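Local coordinates for erythrocyte membrane protein 1 (Plasmodium falciparum, PDB 2XU0), which probably binds host-cell surface receptors through adhesion domains, this chain being the N-terminal segment and first Duffy-binding-like domain implicated in rosetting, at residues A[41-52]-A[152-164]. The protein carries 10 engineered substitutions. Sequence-based numbering, arbitrary orientation. Where two conformers were deposited one is given.
Sequences KNPYEQQLKGTL and NTAHDLLGNVLVT. Engineered in segment 152-164: Ala154 (natural residue Thr).
His155, on the first turn of helix 154-175, lies along the backbone of Lys49, Gly50 and Thr51. His155 CB sits 3.6 Å from Thr51 O. His155 CG is 3.8 Å from Thr51 O. CG is anti to the carbonyl carbon (chi1 -46°), which swings the ring toward the loop. His155 CD2 lies 3.5 Å from Gly50 CA, but its fit to the backbone is too tight in the model and the detail there is doubtful. At the tip, His155 NE2 is 3.2 Å from Lys49 O, which approaches the ring obliquely. The methyl CG2 of Thr51 lies 3.7 Å from His155 NE2, the two side chains running alongside each other.

One turn further on, Leu158 presses CD2 against Gly50 O at 3.3 Å. Leu52, poorly ordered, reaches CD2 to Leu158 CD2, Gly159 CA and Leu162 CD1, 3.8 Å from the last. Ala154, an engineered residue, turns its CB to Leu48 O at 3.6 Å. Thr153 and Asp156 close the helix start as a capping box.

Helix 249-268 backs the loop: the side chain of Asn260 hydrogen-bonds Gly50 N and Leu48 O, and that of Gln263 hydrogen-bonds Gly50 O. The contact thus lays the N-terminal segment of PfEMP1 on a Duffy-binding-like helix. Methyl groups of Ala154 and Leu158 meet backbone carbonyls, and Leu52 meets leucine side chains. With those carbonyls satisfied from helix 249-268, shape and apolar packing carry much of the fit to helix 154-175.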
# COMPACT_ATOMS: atom_id res chain seq x y z
N LYS A 41 12.98 12.14 26.63
CA LYS A 41 13.34 10.94 27.36
C LYS A 41 12.15 10.40 28.14
O LYS A 41 11.38 11.15 28.75
CB LYS A 41 14.56 11.18 28.27
CG LYS A 41 15.17 9.90 28.83
CD LYS A 41 16.67 9.80 28.58
CE LYS A 41 17.26 8.49 29.05
NZ LYS A 41 17.18 8.31 30.53
N ASN A 42 11.96 9.09 28.03
CA ASN A 42 10.92 8.38 28.73
C ASN A 42 11.65 7.54 29.79
O ASN A 42 12.38 6.59 29.45
CB ASN A 42 10.07 7.52 27.78
CG ASN A 42 9.07 6.63 28.49
OD1 ASN A 42 8.77 6.80 29.68
ND2 ASN A 42 8.54 5.65 27.78
N PRO A 43 11.51 7.91 31.09
CA PRO A 43 12.22 7.16 32.14
C PRO A 43 11.70 5.75 32.35
O PRO A 43 12.39 4.93 32.94
CB PRO A 43 11.96 8.00 33.40
CG PRO A 43 11.42 9.31 32.92
CD PRO A 43 10.71 9.01 31.66
N TYR A 44 10.50 5.46 31.83
CA TYR A 44 9.79 4.20 32.03
C TYR A 44 9.84 3.19 30.89
O TYR A 44 9.21 2.13 30.99
CB TYR A 44 8.36 4.51 32.50
CG TYR A 44 8.34 5.63 33.52
CD1 TYR A 44 8.74 5.41 34.84
CD2 TYR A 44 8.04 6.94 33.15
CE1 TYR A 44 8.78 6.45 35.77
CE2 TYR A 44 8.08 7.99 34.07
CZ TYR A 44 8.44 7.74 35.38
OH TYR A 44 8.48 8.76 36.30
N GLU A 45 10.64 3.47 29.84
CA GLU A 45 10.85 2.69 28.62
C GLU A 45 11.00 1.19 28.83
O GLU A 45 10.33 0.40 28.17
CB GLU A 45 12.06 3.23 27.85
CG GLU A 45 11.72 4.40 26.96
CD GLU A 45 12.68 4.71 25.83
OE1 GLU A 45 13.54 3.86 25.51
OE2 GLU A 45 12.54 5.81 25.23
N GLN A 46 11.86 0.80 29.77
CA GLN A 46 12.19 -0.59 30.08
C GLN A 46 11.02 -1.43 30.57
O GLN A 46 11.05 -2.65 30.42
CB GLN A 46 13.43 -0.71 31.01
CG GLN A 46 14.51 0.38 30.84
CD GLN A 46 14.13 1.78 31.33
OE1 GLN A 46 13.17 1.98 32.09
NE2 GLN A 46 14.86 2.78 30.87
N GLN A 47 9.96 -0.79 31.11
CA GLN A 47 8.75 -1.48 31.60
C GLN A 47 7.84 -1.90 30.44
O GLN A 47 6.97 -2.75 30.61
CB GLN A 47 7.95 -0.57 32.58
CG GLN A 47 8.39 -0.67 34.03
CD GLN A 47 9.58 0.20 34.31
OE1 GLN A 47 10.74 -0.21 34.14
NE2 GLN A 47 9.33 1.42 34.75
N LEU A 48 8.04 -1.27 29.26
CA LEU A 48 7.29 -1.52 28.03
C LEU A 48 8.13 -2.33 27.06
O LEU A 48 7.60 -2.89 26.10
CB LEU A 48 6.87 -0.19 27.38
CG LEU A 48 5.87 0.70 28.12
CD1 LEU A 48 5.46 1.84 27.25
CD2 LEU A 48 4.63 -0.07 28.55
N LYS A 49 9.45 -2.41 27.32
CA LYS A 49 10.39 -3.17 26.51
C LYS A 49 10.11 -4.66 26.64
O LYS A 49 10.01 -5.18 27.75
CB LYS A 49 11.84 -2.83 26.89
CG LYS A 49 12.89 -3.46 25.98
CD LYS A 49 13.40 -2.50 24.91
CE LYS A 49 14.63 -3.03 24.21
NZ LYS A 49 14.35 -4.25 23.42
N GLY A 50 9.92 -5.31 25.50
CA GLY A 50 9.64 -6.73 25.44
C GLY A 50 10.88 -7.57 25.26
O GLY A 50 11.70 -7.30 24.38
N THR A 51 11.01 -8.60 26.09
CA THR A 51 12.12 -9.55 26.05
C THR A 51 11.58 -10.97 25.94
O THR A 51 10.79 -11.40 26.80
CB THR A 51 13.20 -9.23 27.13
OG1 THR A 51 14.43 -9.87 26.79
CG2 THR A 51 12.79 -9.59 28.55
N LEU A 52 11.90 -11.65 24.83
CA LEU A 52 11.46 -13.01 24.52
C LEU A 52 12.19 -14.06 25.37
O LEU A 52 11.80 -14.32 26.50
CB LEU A 52 11.65 -13.30 23.01
CG LEU A 52 10.40 -13.33 22.10
CD1 LEU A 52 9.81 -14.72 22.01
CD2 LEU A 52 9.36 -12.29 22.49
N ASN A 152 -0.58 -11.18 29.80
CA ASN A 152 -0.67 -10.13 30.82
C ASN A 152 0.44 -9.08 30.81
O ASN A 152 0.26 -8.02 31.42
CB ASN A 152 -0.71 -10.75 32.23
CG ASN A 152 -1.68 -11.88 32.38
OD1 ASN A 152 -2.88 -11.68 32.54
ND2 ASN A 152 -1.18 -13.10 32.27
N THR A 153 1.60 -9.38 30.22
CA THR A 153 2.73 -8.44 30.24
C THR A 153 3.11 -7.97 28.84
O THR A 153 2.69 -8.56 27.84
CB THR A 153 3.96 -9.09 30.91
OG1 THR A 153 4.43 -10.17 30.09
CG2 THR A 153 3.69 -9.56 32.35
N ALA A 154 3.98 -6.94 28.79
CA ALA A 154 4.57 -6.37 27.57
C ALA A 154 5.35 -7.44 26.81
O ALA A 154 5.35 -7.43 25.58
CB ALA A 154 5.49 -5.22 27.94
N HIS A 155 5.97 -8.40 27.54
CA HIS A 155 6.72 -9.51 26.94
C HIS A 155 5.76 -10.50 26.31
O HIS A 155 6.05 -11.02 25.23
CB HIS A 155 7.60 -10.22 27.97
CG HIS A 155 8.40 -9.29 28.81
ND1 HIS A 155 8.08 -9.08 30.15
CD2 HIS A 155 9.44 -8.49 28.48
CE1 HIS A 155 8.96 -8.19 30.58
NE2 HIS A 155 9.79 -7.80 29.61
N ASP A 156 4.60 -10.76 26.96
CA ASP A 156 3.59 -11.68 26.42
C ASP A 156 3.02 -11.14 25.12
O ASP A 156 2.82 -11.91 24.19
CB ASP A 156 2.45 -11.95 27.43
CG ASP A 156 2.87 -12.60 28.74
OD1 ASP A 156 3.85 -13.37 28.74
OD2 ASP A 156 2.21 -12.33 29.76
N LEU A 157 2.77 -9.83 25.05
CA LEU A 157 2.24 -9.17 23.86
C LEU A 157 3.27 -9.20 22.73
O LEU A 157 2.93 -9.60 21.61
CB LEU A 157 1.84 -7.73 24.18
CG LEU A 157 1.30 -6.90 23.00
CD1 LEU A 157 -0.01 -7.46 22.49
CD2 LEU A 157 1.17 -5.45 23.39
N LEU A 158 4.53 -8.84 23.02
CA LEU A 158 5.60 -8.86 22.02
C LEU A 158 5.68 -10.21 21.34
O LEU A 158 5.73 -10.26 20.11
CB LEU A 158 6.97 -8.44 22.60
CG LEU A 158 8.11 -8.41 21.56
CD1 LEU A 158 7.99 -7.24 20.62
CD2 LEU A 158 9.44 -8.44 22.21
N GLY A 159 5.62 -11.28 22.14
CA GLY A 159 5.65 -12.66 21.66
C GLY A 159 4.64 -12.88 20.56
O GLY A 159 5.02 -13.25 19.45
N ASN A 160 3.37 -12.56 20.84
CA ASN A 160 2.27 -12.65 19.86
C ASN A 160 2.49 -11.81 18.60
O ASN A 160 2.30 -12.31 17.49
CB ASN A 160 0.93 -12.28 20.52
CG ASN A 160 0.51 -13.30 21.54
OD1 ASN A 160 0.75 -13.15 22.74
ND2 ASN A 160 -0.10 -14.37 21.08
N VAL A 161 2.92 -10.54 18.78
CA VAL A 161 3.19 -9.61 17.68
C VAL A 161 4.34 -10.09 16.79
O VAL A 161 4.27 -9.96 15.57
CB VAL A 161 3.32 -8.13 18.17
CG1 VAL A 161 3.63 -7.18 16.99
CG2 VAL A 161 2.04 -7.68 18.88
N LEU A 162 5.39 -10.68 17.40
CA LEU A 162 6.51 -11.23 16.62
C LEU A 162 6.04 -12.40 15.78
O LEU A 162 6.42 -12.50 14.62
CB LEU A 162 7.69 -11.66 17.51
CG LEU A 162 8.47 -10.59 18.29
CD1 LEU A 162 9.71 -11.20 18.88
CD2 LEU A 162 8.88 -9.42 17.42
N VAL A 163 5.12 -13.22 16.33
CA VAL A 163 4.51 -14.36 15.62
C VAL A 163 3.72 -13.82 14.41
O VAL A 163 3.85 -14.36 13.31
CB VAL A 163 3.64 -15.25 16.58
CG1 VAL A 163 2.84 -16.33 15.82
CG2 VAL A 163 4.50 -15.88 17.68
N THR A 164 2.96 -12.70 14.60
CA THR A 164 2.19 -12.07 13.50
C THR A 164 3.17 -11.61 12.39
O THR A 164 2.98 -11.93 11.21
CB THR A 164 1.38 -10.87 14.06
OG1 THR A 164 0.46 -11.29 15.06
CG2 THR A 164 0.66 -10.09 12.99